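Local atomic coordinates of insect group II chitinase (PDB entry 5Y2B), a protein that probably hydrolyses chitin, as a family 18 glycoside hydrolase of an insect, and is captured here with N-acetylglucosamine units bound in its cleft. Residues A[7-12]-A[343-348]; A[168-173]-A[193-198]; A[327-332]-A[365-370]. One frame throughout, in Å; residues are numbered along the deposited sequence.

Contact 1: residues A[7-12]-A[343-348]. With NAG (2-acetamido-2-deoxy-beta-D-glucopyranose), chain B; NAG (2-acetamido-2-deoxy-beta-D-glucopyranose), chain C.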
loop_
_atom_site.group_PDB
_atom_site.type_symbol
_atom_site.label_atom_id
_atom_site.label_comp_id
_atom_site.label_asym_id
_atom_site.label_seq_id
_atom_site.Cartn_x
_atom_site.Cartn_y
_atom_site.Cartn_z
ATOM N N TYR A 7 10.594 -8.532 12.765
ATOM C CA TYR A 7 9.900 -7.998 11.595
ATOM C C TYR A 7 8.760 -7.075 12.002
ATOM O O TYR A 7 8.148 -7.243 13.066
ATOM C CB TYR A 7 9.359 -9.123 10.691
ATOM C CG TYR A 7 10.471 -10.029 10.191
ATOM C CD1 TYR A 7 11.410 -9.546 9.276
ATOM C CD2 TYR A 7 10.616 -11.332 10.673
ATOM C CE1 TYR A 7 12.467 -10.346 8.845
ATOM C CE2 TYR A 7 11.662 -12.137 10.241
ATOM C CZ TYR A 7 12.589 -11.632 9.333
ATOM O OH TYR A 7 13.625 -12.394 8.881
ATOM N N LYS A 8 8.536 -6.058 11.157
ATOM C CA LYS A 8 7.347 -5.219 11.145
ATOM C C LYS A 8 6.276 -5.848 10.260
ATOM O O LYS A 8 6.579 -6.462 9.238
ATOM C CB LYS A 8 7.649 -3.822 10.607
ATOM C CG LYS A 8 8.606 -2.998 11.440
ATOM C CD LYS A 8 8.724 -1.622 10.869
ATOM C CE LYS A 8 9.477 -0.717 11.853
ATOM N NZ LYS A 8 10.896 -1.114 11.912
ATOM N N LEU A 9 5.016 -5.683 10.655
ATOM C CA LEU A 9 3.896 -5.942 9.750
ATOM C C LEU A 9 3.035 -4.678 9.789
ATOM O O LEU A 9 2.286 -4.450 10.745
ATOM C CB LEU A 9 3.116 -7.197 10.166
ATOM C CG LEU A 9 2.528 -8.010 9.022
ATOM C CD1 LEU A 9 1.827 -9.292 9.533
ATOM C CD2 LEU A 9 1.563 -7.133 8.188
ATOM N N VAL A 10 3.131 -3.862 8.750
ATOM C CA VAL A 10 2.471 -2.559 8.710
ATOM C C VAL A 10 1.140 -2.736 7.979
ATOM O O VAL A 10 1.121 -3.106 6.805
ATOM C CB VAL A 10 3.378 -1.516 8.020
ATOM C CG1 VAL A 10 2.766 -0.135 7.981
ATOM C CG2 VAL A 10 4.751 -1.489 8.729
ATOM N N CYS A 11 0.029 -2.487 8.665
ATOM C CA CYS A 11 -1.294 -2.630 8.069
ATOM C C CYS A 11 -1.906 -1.265 7.806
ATOM O O CYS A 11 -2.036 -0.458 8.731
ATOM C CB CYS A 11 -2.240 -3.392 9.004
ATOM S SG CYS A 11 -1.577 -4.922 9.524
ATOM N N TYR A 12 -2.319 -1.033 6.573
ATOM C CA TYR A 12 -3.089 0.156 6.268
ATOM C C TYR A 12 -4.559 -0.075 6.642
ATOM O O TYR A 12 -5.161 -1.104 6.282
ATOM C CB TYR A 12 -2.907 0.514 4.783
ATOM C CG TYR A 12 -1.652 1.342 4.551
ATOM C CD1 TYR A 12 -0.413 0.730 4.322
ATOM C CD2 TYR A 12 -1.690 2.745 4.641
ATOM C CE1 TYR A 12 0.756 1.488 4.142
ATOM C CE2 TYR A 12 -0.550 3.507 4.463
ATOM C CZ TYR A 12 0.673 2.873 4.207
ATOM O OH TYR A 12 1.801 3.638 4.033
ATOM N N GLY A 343 7.010 -6.746 6.377
ATOM C CA GLY A 343 5.962 -6.604 5.369
ATOM C C GLY A 343 4.918 -5.506 5.617
ATOM O O GLY A 343 4.765 -4.993 6.732
ATOM N N MET A 344 4.197 -5.137 4.567
ATOM C CA MET A 344 3.126 -4.154 4.638
ATOM C C MET A 344 1.947 -4.664 3.808
ATOM O O MET A 344 2.156 -5.231 2.730
ATOM C CB MET A 344 3.622 -2.797 4.102
ATOM C CG MET A 344 2.561 -1.714 3.942
ATOM S SD MET A 344 1.709 -1.715 2.347
ATOM C CE MET A 344 2.847 -0.745 1.324
ATOM N N ILE A 345 0.704 -4.426 4.247
ATOM C CA ILE A 345 -0.434 -4.796 3.401
ATOM C C ILE A 345 -1.283 -3.572 3.085
ATOM O O ILE A 345 -1.526 -2.713 3.943
ATOM C CB ILE A 345 -1.305 -5.924 4.017
ATOM C CG1 ILE A 345 -1.964 -5.449 5.307
ATOM C CG2 ILE A 345 -0.471 -7.133 4.259
ATOM C CD1 ILE A 345 -3.191 -6.202 5.691
ATOM N N TRP A 346 -1.729 -3.506 1.835
ATOM C CA TRP A 346 -2.814 -2.638 1.397
ATOM C C TRP A 346 -3.985 -3.555 1.029
ATOM O O TRP A 346 -3.923 -4.246 -0.001
ATOM C CB TRP A 346 -2.414 -1.788 0.175
ATOM C CG TRP A 346 -3.531 -0.870 -0.148
ATOM C CD1 TRP A 346 -4.623 -1.135 -0.938
ATOM C CD2 TRP A 346 -3.762 0.408 0.442
ATOM N NE1 TRP A 346 -5.489 -0.071 -0.910
ATOM C CE2 TRP A 346 -4.982 0.891 -0.074
ATOM C CE3 TRP A 346 -3.035 1.206 1.334
ATOM C CZ2 TRP A 346 -5.493 2.130 0.272
ATOM C CZ3 TRP A 346 -3.550 2.429 1.683
ATOM C CH2 TRP A 346 -4.762 2.886 1.151
ATOM N N ALA A 347 -5.056 -3.582 1.823
ATOM C CA ALA A 347 -5.302 -2.923 3.125
ATOM C C ALA A 347 -6.121 -3.933 3.990
ATOM O O ALA A 347 -6.593 -4.957 3.468
ATOM C CB ALA A 347 -6.073 -1.645 2.941
ATOM N N LEU A 348 -6.281 -3.635 5.285
ATOM C CA LEU A 348 -6.918 -4.566 6.222
ATOM C C LEU A 348 -8.261 -5.040 5.711
ATOM O O LEU A 348 -8.587 -6.232 5.790
ATOM C CB LEU A 348 -7.122 -3.887 7.583
ATOM C CG LEU A 348 -5.847 -3.902 8.414
ATOM C CD1 LEU A 348 -5.948 -2.835 9.502
ATOM C CD2 LEU A 348 -5.617 -5.323 8.962
HETATM C C1 NAG B . -1.386 3.176 -3.288
HETATM C C2 NAG B . -1.885 4.253 -2.265
HETATM C C3 NAG B . -3.416 4.271 -2.158
HETATM C C4 NAG B . -4.029 3.365 -3.223
HETATM C C5 NAG B . -3.476 1.945 -3.113
HETATM C C6 NAG B . -3.882 1.086 -4.284
HETATM C C7 NAG B . -0.848 3.009 -0.377
HETATM C C8 NAG B . -0.140 3.167 0.980
HETATM N N2 NAG B . -1.246 4.156 -0.963
HETATM O O3 NAG B . -3.835 5.625 -2.318
HETATM O O4 NAG B . -5.418 3.146 -2.997
HETATM O O5 NAG B . -2.052 1.920 -3.054
HETATM O O6 NAG B . -3.362 -0.217 -4.127
HETATM O O7 NAG B . -1.052 1.883 -0.883
HETATM C C1 NAG C . -6.379 3.929 -3.611
HETATM C C2 NAG C . -7.681 3.151 -3.531
HETATM C C3 NAG C . -8.842 4.047 -3.884
HETATM C C4 NAG C . -8.804 5.228 -2.931
HETATM C C5 NAG C . -7.457 5.953 -3.081
HETATM C C6 NAG C . -7.299 7.110 -2.113
HETATM C C7 NAG C . -7.585 0.708 -3.861
HETATM C C8 NAG C . -7.484 -0.426 -4.896
HETATM N N2 NAG C . -7.639 1.950 -4.359
HETATM O O3 NAG C . -10.033 3.305 -3.741
HETATM O O4 NAG C . -9.743 6.216 -3.279
HETATM O O5 NAG C . -6.436 5.017 -2.767
HETATM O O6 NAG C . -6.148 7.874 -2.407
HETATM O O7 NAG C . -7.640 0.501 -2.635
#

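Contact 2: residues A[168-173]-A[193-198]. With NAG (2-acetamido-2-deoxy-beta-D-glucopyranose), chain B; NAG (2-acetamido-2-deoxy-beta-D-glucopyranose), chain D.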
loop_
_atom_site.group_PDB
_atom_site.type_symbol
_atom_site.label_atom_id
_atom_site.label_comp_id
_atom_site.label_asym_id
_atom_site.label_seq_id
_atom_site.Cartn_x
_atom_site.Cartn_y
_atom_site.Cartn_z
ATOM N N ALA A 168 7.229 6.592 5.046
ATOM C CA ALA A 168 6.621 6.964 3.778
ATOM C C ALA A 168 6.310 5.728 2.951
ATOM O O ALA A 168 7.045 4.743 3.005
ATOM C CB ALA A 168 7.532 7.903 2.976
ATOM N N ALA A 169 5.200 5.789 2.195
ATOM C CA ALA A 169 4.886 4.802 1.169
ATOM C C ALA A 169 5.425 5.331 -0.154
ATOM O O ALA A 169 5.167 6.479 -0.516
ATOM C CB ALA A 169 3.377 4.561 1.090
ATOM N N VAL A 170 6.188 4.510 -0.869
ATOM C CA VAL A 170 6.959 4.999 -2.003
ATOM C C VAL A 170 6.709 4.134 -3.234
ATOM O O VAL A 170 6.435 2.935 -3.130
ATOM C CB VAL A 170 8.463 5.040 -1.664
ATOM C CG1 VAL A 170 8.739 5.959 -0.450
ATOM C CG2 VAL A 170 8.970 3.646 -1.418
ATOM N N SER A 171 6.855 4.748 -4.411
ATOM C CA SER A 171 6.709 4.043 -5.675
ATOM C C SER A 171 7.652 2.838 -5.792
ATOM O O SER A 171 8.789 2.875 -5.321
ATOM C CB SER A 171 6.967 5.012 -6.840
ATOM O OG SER A 171 7.112 4.256 -8.031
ATOM N N PRO A 172 7.222 1.767 -6.456
ATOM C CA PRO A 172 8.145 0.690 -6.855
ATOM C C PRO A 172 8.774 0.894 -8.225
ATOM O O PRO A 172 9.513 0.016 -8.697
ATOM C CB PRO A 172 7.218 -0.532 -6.897
ATOM C CG PRO A 172 5.984 0.029 -7.564
ATOM C CD PRO A 172 5.865 1.508 -6.966
ATOM N N ASN A 173 8.468 2.014 -8.867
ATOM C CA ASN A 173 8.792 2.257 -10.266
ATOM C C ASN A 173 10.158 2.959 -10.371
ATOM O O ASN A 173 10.309 4.130 -9.979
ATOM C CB ASN A 173 7.669 3.083 -10.897
ATOM C CG ASN A 173 7.848 3.283 -12.426
ATOM O OD1 ASN A 173 8.960 3.217 -12.978
ATOM N ND2 ASN A 173 6.740 3.530 -13.099
ATOM N N ILE A 193 10.404 2.517 5.176
ATOM C CA ILE A 193 10.018 2.915 3.827
ATOM C C ILE A 193 9.122 1.792 3.320
ATOM O O ILE A 193 9.587 0.661 3.147
ATOM C CB ILE A 193 11.252 3.110 2.925
ATOM C CG1 ILE A 193 12.142 4.270 3.438
ATOM C CG2 ILE A 193 10.853 3.318 1.498
ATOM C CD1 ILE A 193 13.521 4.443 2.729
ATOM N N ALA A 194 7.829 2.058 3.172
ATOM C CA ALA A 194 6.883 1.009 2.761
ATOM C C ALA A 194 6.875 0.997 1.239
ATOM O O ALA A 194 6.302 1.878 0.602
ATOM C CB ALA A 194 5.491 1.250 3.351
ATOM N N VAL A 195 7.619 0.079 0.631
ATOM C CA VAL A 195 7.692 0.100 -0.830
ATOM C C VAL A 195 6.402 -0.522 -1.362
ATOM O O VAL A 195 6.023 -1.629 -0.953
ATOM C CB VAL A 195 8.926 -0.645 -1.358
ATOM C CG1 VAL A 195 8.926 -0.520 -2.856
ATOM C CG2 VAL A 195 10.230 -0.059 -0.761
ATOM N N MET A 196 5.695 0.207 -2.231
ATOM C CA MET A 196 4.392 -0.260 -2.728
ATOM C C MET A 196 4.591 -1.188 -3.933
ATOM O O MET A 196 4.294 -0.863 -5.088
ATOM C CB MET A 196 3.496 0.922 -3.060
ATOM C CG MET A 196 3.198 1.771 -1.856
ATOM S SD MET A 196 2.092 3.156 -2.252
ATOM C CE MET A 196 3.161 4.230 -3.133
ATOM N N THR A 197 5.110 -2.369 -3.620
ATOM C CA THR A 197 5.426 -3.425 -4.580
ATOM C C THR A 197 4.165 -4.094 -5.151
ATOM O O THR A 197 3.988 -5.311 -5.056
ATOM C CB THR A 197 6.357 -4.445 -3.900
ATOM O OG1 THR A 197 5.961 -4.608 -2.509
ATOM C CG2 THR A 197 7.832 -3.974 -3.970
ATOM N N TYR A 198 3.275 -3.293 -5.735
ATOM C CA TYR A 198 2.054 -3.784 -6.355
ATOM C C TYR A 198 1.589 -2.696 -7.309
ATOM O O TYR A 198 2.242 -1.656 -7.443
ATOM C CB TYR A 198 0.992 -4.136 -5.303
ATOM C CG TYR A 198 0.822 -3.133 -4.191
ATOM C CD1 TYR A 198 0.212 -1.905 -4.421
ATOM C CD2 TYR A 198 1.247 -3.419 -2.901
ATOM C CE1 TYR A 198 0.053 -0.973 -3.418
ATOM C CE2 TYR A 198 1.082 -2.490 -1.874
ATOM C CZ TYR A 198 0.487 -1.271 -2.159
ATOM O OH TYR A 198 0.311 -0.358 -1.164
HETATM C C1 NAG B . -1.386 3.176 -3.288
HETATM C C2 NAG B . -1.885 4.253 -2.265
HETATM C C3 NAG B . -3.416 4.271 -2.158
HETATM C C4 NAG B . -4.029 3.365 -3.223
HETATM C C5 NAG B . -3.476 1.945 -3.113
HETATM C C6 NAG B . -3.882 1.086 -4.284
HETATM C C7 NAG B . -0.848 3.009 -0.377
HETATM C C8 NAG B . -0.140 3.167 0.980
HETATM N N2 NAG B . -1.246 4.156 -0.963
HETATM O O3 NAG B . -3.835 5.625 -2.318
HETATM O O4 NAG B . -5.418 3.146 -2.997
HETATM O O5 NAG B . -2.052 1.920 -3.054
HETATM O O6 NAG B . -3.362 -0.217 -4.127
HETATM O O7 NAG B . -1.052 1.883 -0.883
HETATM C C1 NAG D . 1.071 2.913 -13.265
HETATM C C2 NAG D . 1.633 2.648 -11.886
HETATM C C3 NAG D . 0.523 2.401 -10.889
HETATM C C4 NAG D . -0.530 3.488 -10.986
HETATM C C5 NAG D . -0.983 3.686 -12.431
HETATM C C6 NAG D . -1.926 4.857 -12.588
HETATM C C7 NAG D . 3.845 1.680 -11.735
HETATM C C8 NAG D . 4.678 0.428 -11.808
HETATM N N2 NAG D . 2.533 1.516 -11.906
HETATM O O3 NAG D . 1.134 2.401 -9.618
HETATM O O4 NAG D . -1.694 3.030 -10.326
HETATM O O5 NAG D . 0.169 3.945 -13.226
HETATM O O6 NAG D . -2.682 4.719 -13.765
HETATM O O7 NAG D . 4.340 2.800 -11.522
#

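Contact 3: residues A[327-332]-A[365-370]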
loop_
_atom_site.group_PDB
_atom_site.type_symbol
_atom_site.label_atom_id
_atom_site.label_comp_id
_atom_site.label_asym_id
_atom_site.label_seq_id
_atom_site.Cartn_x
_atom_site.Cartn_y
_atom_site.Cartn_z
ATOM N N ILE A 327 1.564 -17.616 -3.097
ATOM C CA ILE A 327 2.579 -16.642 -3.489
ATOM C C ILE A 327 2.986 -15.779 -2.306
ATOM O O ILE A 327 4.144 -15.348 -2.215
ATOM C CB ILE A 327 2.119 -15.787 -4.691
ATOM C CG1 ILE A 327 3.336 -15.201 -5.420
ATOM C CG2 ILE A 327 1.214 -14.709 -4.298
ATOM C CD1 ILE A 327 4.315 -16.264 -5.887
ATOM N N ILE A 328 2.081 -15.570 -1.351
ATOM C CA ILE A 328 2.402 -14.732 -0.207
ATOM C C ILE A 328 3.473 -15.390 0.663
ATOM O O ILE A 328 4.397 -14.722 1.135
ATOM C CB ILE A 328 1.133 -14.431 0.596
ATOM C CG1 ILE A 328 0.438 -13.205 0.017
ATOM C CG2 ILE A 328 1.482 -14.178 2.048
ATOM C CD1 ILE A 328 -1.051 -13.247 0.190
ATOM N N LYS A 329 3.363 -16.698 0.911
ATOM C CA LYS A 329 4.421 -17.379 1.646
ATOM C C LYS A 329 5.750 -17.254 0.914
ATOM O O LYS A 329 6.796 -17.086 1.540
ATOM C CB LYS A 329 4.029 -18.845 1.888
ATOM C CG LYS A 329 2.706 -18.930 2.709
ATOM C CD LYS A 329 2.520 -20.207 3.568
ATOM C CE LYS A 329 1.544 -19.952 4.811
ATOM N NZ LYS A 329 1.987 -19.066 6.025
ATOM N N LYS A 330 5.714 -17.265 -0.409
ATOM C CA LYS A 330 6.928 -17.052 -1.182
ATOM C C LYS A 330 7.481 -15.630 -0.985
ATOM O O LYS A 330 8.682 -15.442 -0.743
ATOM C CB LYS A 330 6.629 -17.349 -2.650
ATOM C CG LYS A 330 7.876 -17.393 -3.454
ATOM C CD LYS A 330 7.855 -18.386 -4.606
ATOM C CE LYS A 330 9.272 -18.433 -5.254
ATOM N NZ LYS A 330 9.286 -18.921 -6.678
ATOM N N LYS A 331 6.607 -14.619 -1.059
ATOM C CA LYS A 331 7.026 -13.235 -0.851
ATOM C C LYS A 331 7.599 -13.036 0.536
ATOM O O LYS A 331 8.553 -12.267 0.716
ATOM C CB LYS A 331 5.854 -12.277 -1.070
ATOM C CG LYS A 331 5.419 -12.227 -2.526
ATOM C CD LYS A 331 4.390 -11.140 -2.807
ATOM C CE LYS A 331 4.062 -11.103 -4.304
ATOM N NZ LYS A 331 2.999 -10.054 -4.618
ATOM N N VAL A 332 7.032 -13.717 1.536
ATOM C CA VAL A 332 7.503 -13.477 2.889
ATOM C C VAL A 332 8.837 -14.172 3.127
ATOM O O VAL A 332 9.710 -13.606 3.793
ATOM C CB VAL A 332 6.430 -13.862 3.925
ATOM C CG1 VAL A 332 6.935 -13.592 5.311
ATOM C CG2 VAL A 332 5.194 -13.019 3.701
ATOM N N LEU A 365 -3.582 -12.209 5.450
ATOM C CA LEU A 365 -2.807 -11.567 6.504
ATOM C C LEU A 365 -2.340 -12.588 7.536
ATOM O O LEU A 365 -1.216 -12.480 8.036
ATOM C CB LEU A 365 -3.631 -10.416 7.119
ATOM C CG LEU A 365 -3.015 -9.509 8.185
ATOM C CD1 LEU A 365 -1.646 -8.949 7.808
ATOM C CD2 LEU A 365 -3.987 -8.363 8.612
ATOM N N ASN A 366 -3.136 -13.631 7.806
ATOM C CA ASN A 366 -2.615 -14.700 8.641
ATOM C C ASN A 366 -1.491 -15.446 7.957
ATOM O O ASN A 366 -0.565 -15.906 8.635
ATOM C CB ASN A 366 -3.720 -15.665 9.044
ATOM C CG ASN A 366 -4.404 -15.217 10.322
ATOM O OD1 ASN A 366 -3.788 -15.191 11.399
ATOM N ND2 ASN A 366 -5.659 -14.796 10.199
ATOM N N ALA A 367 -1.556 -15.606 6.637
ATOM C CA ALA A 367 -0.448 -16.268 5.953
ATOM C C ALA A 367 0.848 -15.469 6.120
ATOM O O ALA A 367 1.917 -16.053 6.329
ATOM C CB ALA A 367 -0.766 -16.473 4.467
ATOM N N ILE A 368 0.761 -14.133 6.060
ATOM C CA ILE A 368 1.938 -13.287 6.237
ATOM C C ILE A 368 2.469 -13.404 7.656
ATOM O O ILE A 368 3.680 -13.575 7.887
ATOM C CB ILE A 368 1.595 -11.828 5.886
ATOM C CG1 ILE A 368 1.219 -11.746 4.416
ATOM C CG2 ILE A 368 2.766 -10.882 6.290
ATOM C CD1 ILE A 368 0.611 -10.423 3.958
ATOM N N LYS A 369 1.574 -13.290 8.633
ATOM C CA LYS A 369 1.995 -13.398 10.018
ATOM C C LYS A 369 2.684 -14.732 10.271
ATOM O O LYS A 369 3.747 -14.794 10.915
ATOM C CB LYS A 369 0.791 -13.225 10.944
ATOM C CG LYS A 369 1.053 -13.629 12.385
ATOM C CD LYS A 369 -0.148 -13.272 13.272
ATOM C CE LYS A 369 -0.042 -13.889 14.659
ATOM N NZ LYS A 369 -1.388 -13.816 15.307
ATOM N N THR A 370 2.094 -15.812 9.761
ATOM C CA THR A 370 2.603 -17.132 10.089
ATOM C C THR A 370 3.964 -17.336 9.459
ATOM O O THR A 370 4.860 -17.927 10.069
ATOM C CB THR A 370 1.623 -18.204 9.617
ATOM O OG1 THR A 370 0.425 -18.105 10.410
ATOM C CG2 THR A 370 2.262 -19.613 9.766
#

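Contact 1: residues A[7-12]-A[343-348]
Leu348 N gives its hydrogen to Tyr12 O at 2.9 Å in a nearly straight bond (175° at the hydrogen), and four more backbone bonds carry the pairing back along two parallel strands. Val10 holds its neighbour twice, N donating to Gly343 O at 2.8 Å and O accepting from Ile345 N at 2.9 Å. Gly343 N to Lys8 O, and Tyr12 N to Ile345 O at 3.2 Å, complete the ladder. Just past it a cis peptide joins Trp346 to Ala347, and Trp346 NE1 binds O7 of the chain C sugar at 2.8 Å, near the indole plane; the chain B sugar lies against one indole face.

The Tyr12 ring meets this indole obliquely, CG to Trp346 CE3 at 3.5 Å with planes at 47°. Acetyl methyl C8 of the chain B sugar sits over one Tyr12 face, 3.3 Å from CZ, while the hydroxyl is hydrogen-bonded to Asp124. With chi1 at 172°, Met344 sends CG past its own carbonyl carbon to the edge of the same ring, and SD adds a Met-aromatic contact. Elsewhere, Cys11 CB packs on Leu348 CG at 3.7 Å.

This pairing of first and last strands closes the family's (beta/alpha)8 barrel: strand 38-46 flanks 8-14, strand 244-257 flanks 342-346, and helix 363-373 covers Leu9, Ile345 and Leu348.

Contact 2: residues A[168-173]-A[193-198]
Ala168 to Val170 and Ile193 to Val195 pair as the fifth and sixth parallel strands of the barrel, and the loops that follow them reach into the sugar-binding cleft. Three backbone bonds join the strands: Ala194 N to Ala168 O at 2.8 Å, Val170 N to Ala194 O, and Met196 N to Val170 O. On the face of Val170, CG2 presses on Ile193 CG2 at 3.5 Å, tight for two methyls, and also meets Val195 CG2. On the face of Ala169, its CB touches Met196 SD at 3.8 Å; that sulfur lies in turn against C7 of the chain B sugar.

Past the strands the chain at Met196 and Thr197 makes consecutive inverse gamma turns, and Pro172 CG comes within 3.1 Å of Met196 O. Tyr198 follows with its CG set between backbone N and carbonyl carbon (chi1 44°), which lays the ring with one face over the Met196 carbonyl carbon and carries OH to O7 of the chain B acetamide. Tyr198 OH to O7 of the chain B sugar is 2.6 Å, with O7 close to the ring plane. A phenylalanine here would probably leave O7 without this hydroxyl donor and the acetamide less firmly fixed in rotation.

In the other loop Ser171 OG accepts from Asn173 N, an ST turn. Asn173 divides its amide, OD1 capping Met175 N at the start of helix 174-180 while ND2 donates to O7 of the chain D sugar at 3.0 Å.

The acetamide O7 of the chain B sugar lies 2.8 Å from C1 of the same ring, a posture consistent with the substrate-assisted mechanism of family 18 chitinases, in which a tyrosine steadies the N-acetyl group at the C-terminal mouth of the barrel.

Contact 3: residues A[327-332]-A[365-370]
Ile328 and Val332 face Ala367 and Ile368 where two helices of the barrel's outer layer, 325-337 and 363-373, lie side by side. The axes of segments 327-332 and 365-370 approach to 9.0 Å and run in roughly the same direction, 34° apart.

The apolar part of the contact is built on branched side chains. The Ile328 CG2 branch, opposite its backbone N, meets Ile368 CG1 at 3.4 Å, closer than carbons usually pack, and Ala367 CB at 4.0 Å. One turn on, Val332 CG2 touches Ile368 CG2 at 4.1 Å; in both pairs the side chains cross at about a right angle. Ile368 therefore has a neighbour on each of two successive turns, and it also packs on Met248, Met250 and Ile345 of the barrel strands, with Val332 reaching on to Leu372.

The polar contact lies at the solvent-facing margin, where Lys329 is partly exposed. Lys329 runs its chain alongside Ala367 CB, bends at the last bond (chi4 -71°) and donates from NZ to Ala367 O at 3.0 Å. The ammonium approaches in the carbonyl plane, on a lone pair, with a C=O...N angle of 118°. Its ion pair with Glu371 is long and weak, and Thr370 CB lies 3.7 Å from Lys329 NZ. Within its own helix, Thr370 OG1 bonds Asn366 O at 3.0 Å, reaching that oxygen from the face opposite to Thr370 N.

From the N terminus, strand 8-14 is the first strand and waits more than 300 residues for its partner: contact 1 closes that long loop by bringing strand 342-346 alongside. Contact 2 nests inside it, closing a short, mostly helical excursion between two neighbouring barrel strands. Contact 3 opens just before contact 1 closes and so crosses it, since residues 343-348 fall between its two helices. Contacts 1 and 2 meet at the barrel's mouth, where Tyr198 packs on Met344 and Trp346 and both touch the chain B sugar. Contact 3 stays on the outside, joined to contact 1 through Ile368 and Leu365 packing on Ile345, and does not touch contact 2.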